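Local structure of 2L protein (Yaba-like disease virus, 3IT8) at residues D[50-56]-D[169-174]. The protein probably binds and neutralises host tumour necrosis factor, using an MHC class I-like body. Sequence-based numbering, arbitrary orientation.
Sequences WFNISRS and DYQKMA. With NAG (2-acetamido-2-deoxy-beta-D-glucopyranose), chain N.
The hydroxyl of Y170 is hydrogen-bonded to D23, Y5 and T59; these polar partners hold the phenol end and leave the ring's face for F51. The two rings form an offset stack, centroids 4.4 Å apart and planes tilted by 27°, with F51 CE1 over the centre of the Y170 ring. F51 CG lies anti to the backbone N (chi1 -172°), which swings the phenyl group from the loop to the helix. S56 OG lies 3.8 Å from Y170 CE1 and bonds to T59, so a small polar residue suits this buried corner.

M173, unbranched and flexible, reaches from the helix into the loop. Its SD receives a weak hydrogen bond from N52 N (3.4 Å) and makes an oblique Met-aromatic contact with F51, while CE rests 3.8 Å from F51 CE1. R55, bent at chi2 and chi3, runs past M173 in the opposite direction and lays one face of its guanidinium over M173 CG. Small A174 lets W50 close on the helix: A174 CB meets the six-membered ring of W50 in a CH-pi contact, 3.9 Å from the centroid, and F51 CB lies over the rim of the opposite face.

N52, in the N-glycosylation sequon N52-I53-S54, carries a sugar on ND2; its OD1 accepts weak bonds from R55 N, the sugar's N2 and S54 N, the last closing an Asx turn. The loop 50-56, between strand 41-47 and helix 61-82, packs against the C-terminal end of helix 148-174, consistent with the MHC-like platform of two helices above an antiparallel sheet.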
loop_
_atom_site.group_PDB
_atom_site.type_symbol
_atom_site.label_atom_id
_atom_site.label_comp_id
_atom_site.label_asym_id
_atom_site.label_seq_id
_atom_site.Cartn_x
_atom_site.Cartn_y
_atom_site.Cartn_z
ATOM N N TRP D 50 20.758 37.581 -9.756
ATOM C CA TRP D 50 20.253 36.282 -10.182
ATOM C C TRP D 50 19.083 35.721 -9.390
ATOM O O TRP D 50 18.478 34.723 -9.792
ATOM C CB TRP D 50 21.370 35.243 -10.174
ATOM C CG TRP D 50 22.118 35.111 -8.883
ATOM C CD1 TRP D 50 23.277 35.754 -8.532
ATOM C CD2 TRP D 50 21.791 34.254 -7.784
ATOM N NE1 TRP D 50 23.697 35.344 -7.285
ATOM C CE2 TRP D 50 22.800 34.428 -6.801
ATOM C CE3 TRP D 50 20.747 33.356 -7.530
ATOM C CZ2 TRP D 50 22.788 33.736 -5.589
ATOM C CZ3 TRP D 50 20.738 32.667 -6.326
ATOM C CH2 TRP D 50 21.751 32.862 -5.371
ATOM N N PHE D 51 18.749 36.362 -8.281
ATOM C CA PHE D 51 17.674 35.875 -7.437
ATOM C C PHE D 51 16.342 36.588 -7.641
ATOM O O PHE D 51 16.181 37.736 -7.244
ATOM C CB PHE D 51 18.102 35.987 -5.973
ATOM C CG PHE D 51 17.156 35.330 -5.011
ATOM C CD1 PHE D 51 17.038 33.942 -4.965
ATOM C CD2 PHE D 51 16.387 36.095 -4.136
ATOM C CE1 PHE D 51 16.169 33.326 -4.061
ATOM C CE2 PHE D 51 15.513 35.487 -3.226
ATOM C CZ PHE D 51 15.405 34.099 -3.190
ATOM N N ASN D 52 15.389 35.916 -8.273
ATOM C CA ASN D 52 14.057 36.491 -8.472
ATOM C C ASN D 52 13.243 35.964 -7.284
ATOM O O ASN D 52 12.796 34.815 -7.281
ATOM C CB ASN D 52 13.441 36.023 -9.806
ATOM C CG ASN D 52 11.962 36.387 -9.936
ATOM O OD1 ASN D 52 11.142 35.889 -9.180
ATOM N ND2 ASN D 52 11.619 37.278 -10.866
ATOM N N ILE D 53 13.065 36.798 -6.268
ATOM C CA ILE D 53 12.349 36.375 -5.070
ATOM C C ILE D 53 10.945 35.834 -5.319
ATOM O O ILE D 53 10.375 35.154 -4.467
ATOM C CB ILE D 53 12.275 37.519 -4.035
ATOM C CG1 ILE D 53 12.097 36.936 -2.632
ATOM C CG2 ILE D 53 11.109 38.434 -4.360
ATOM C CD1 ILE D 53 12.514 37.878 -1.526
ATOM N N SER D 54 10.384 36.134 -6.483
ATOM C CA SER D 54 9.046 35.650 -6.820
ATOM C C SER D 54 9.089 34.179 -7.180
ATOM O O SER D 54 8.080 33.503 -7.145
ATOM C CB SER D 54 8.473 36.430 -8.001
ATOM O OG SER D 54 8.281 37.788 -7.658
ATOM N N ARG D 55 10.262 33.686 -7.546
ATOM C CA ARG D 55 10.401 32.292 -7.903
ATOM C C ARG D 55 10.811 31.460 -6.695
ATOM O O ARG D 55 11.139 30.279 -6.836
ATOM C CB ARG D 55 11.426 32.131 -9.028
ATOM C CG ARG D 55 10.898 32.536 -10.395
ATOM C CD ARG D 55 11.555 31.728 -11.508
ATOM N NE ARG D 55 12.916 32.168 -11.801
ATOM C CZ ARG D 55 13.853 31.392 -12.341
ATOM N NH1 ARG D 55 13.576 30.129 -12.639
ATOM N NH2 ARG D 55 15.066 31.877 -12.589
ATOM N N SER D 56 10.791 32.069 -5.507
ATOM C CA SER D 56 11.166 31.361 -4.280
ATOM C C SER D 56 10.075 31.489 -3.228
ATOM O O SER D 56 10.232 32.161 -2.213
ATOM C CB SER D 56 12.486 31.891 -3.721
ATOM O OG SER D 56 12.888 31.109 -2.612
ATOM N N ASP D 169 15.070 26.324 -4.412
ATOM C CA ASP D 169 14.746 27.374 -5.369
ATOM C C ASP D 169 15.987 28.239 -5.614
ATOM O O ASP D 169 16.236 28.681 -6.740
ATOM C CB ASP D 169 13.599 28.247 -4.859
ATOM C CG ASP D 169 12.264 27.522 -4.863
ATOM O OD1 ASP D 169 11.972 26.831 -5.867
ATOM O OD2 ASP D 169 11.503 27.656 -3.872
ATOM N N TYR D 170 16.763 28.481 -4.560
ATOM C CA TYR D 170 17.970 29.278 -4.699
ATOM C C TYR D 170 18.905 28.565 -5.661
ATOM O O TYR D 170 19.444 29.172 -6.597
ATOM C CB TYR D 170 18.678 29.454 -3.353
ATOM C CG TYR D 170 18.033 30.462 -2.415
ATOM C CD1 TYR D 170 16.825 30.185 -1.781
ATOM C CD2 TYR D 170 18.648 31.680 -2.135
ATOM C CE1 TYR D 170 16.252 31.089 -0.889
ATOM C CE2 TYR D 170 18.078 32.588 -1.244
ATOM C CZ TYR D 170 16.884 32.279 -0.626
ATOM O OH TYR D 170 16.326 33.144 0.280
ATOM N N GLN D 171 19.087 27.268 -5.425
ATOM C CA GLN D 171 19.960 26.461 -6.246
ATOM C C GLN D 171 19.610 26.589 -7.719
ATOM O O GLN D 171 20.496 26.784 -8.546
ATOM C CB GLN D 171 19.886 25.010 -5.818
ATOM C CG GLN D 171 20.758 24.125 -6.649
ATOM C CD GLN D 171 20.804 22.717 -6.129
ATOM O OE1 GLN D 171 19.759 22.088 -5.901
ATOM N NE2 GLN D 171 22.020 22.199 -5.934
ATOM N N LYS D 172 18.324 26.486 -8.050
ATOM C CA LYS D 172 17.880 26.611 -9.441
ATOM C C LYS D 172 18.310 27.932 -10.064
ATOM O O LYS D 172 18.891 27.956 -11.147
ATOM C CB LYS D 172 16.361 26.525 -9.551
ATOM C CG LYS D 172 15.800 25.143 -9.470
ATOM C CD LYS D 172 14.329 25.148 -9.836
ATOM C CE LYS D 172 13.741 23.731 -9.769
ATOM N NZ LYS D 172 12.346 23.634 -10.300
ATOM N N MET D 173 18.015 29.033 -9.382
ATOM C CA MET D 173 18.361 30.342 -9.903
ATOM C C MET D 173 19.834 30.661 -9.822
ATOM O O MET D 173 20.291 31.602 -10.443
ATOM C CB MET D 173 17.562 31.411 -9.175
ATOM C CG MET D 173 16.076 31.275 -9.408
ATOM S SD MET D 173 15.061 32.496 -8.569
ATOM C CE MET D 173 14.665 31.661 -7.096
ATOM N N ALA D 174 20.590 29.882 -9.067
ATOM C CA ALA D 174 22.008 30.160 -8.946
ATOM C C ALA D 174 22.838 29.369 -9.947
ATOM O O ALA D 174 23.933 29.794 -10.314
ATOM C CB ALA D 174 22.477 29.854 -7.519
HETATM C C1 NAG N . 11.035 36.892 -12.146
HETATM C C2 NAG N . 9.474 36.777 -12.032
HETATM C C3 NAG N . 8.709 36.967 -13.372
HETATM C C4 NAG N . 9.318 38.059 -14.237
HETATM C C5 NAG N . 10.783 37.715 -14.387
HETATM C C6 NAG N . 11.533 38.562 -15.387
HETATM C C7 NAG N . 8.459 34.591 -12.266
HETATM C C8 NAG N . 9.277 33.749 -13.239
HETATM N N2 NAG N . 9.124 35.466 -11.507
HETATM O O3 NAG N . 7.342 37.272 -13.117
HETATM O O4 NAG N . 8.678 38.088 -15.505
HETATM O O5 NAG N . 11.427 37.878 -13.118
HETATM O O6 NAG N . 12.854 38.071 -15.555
HETATM O O7 NAG N . 7.234 34.449 -12.214
#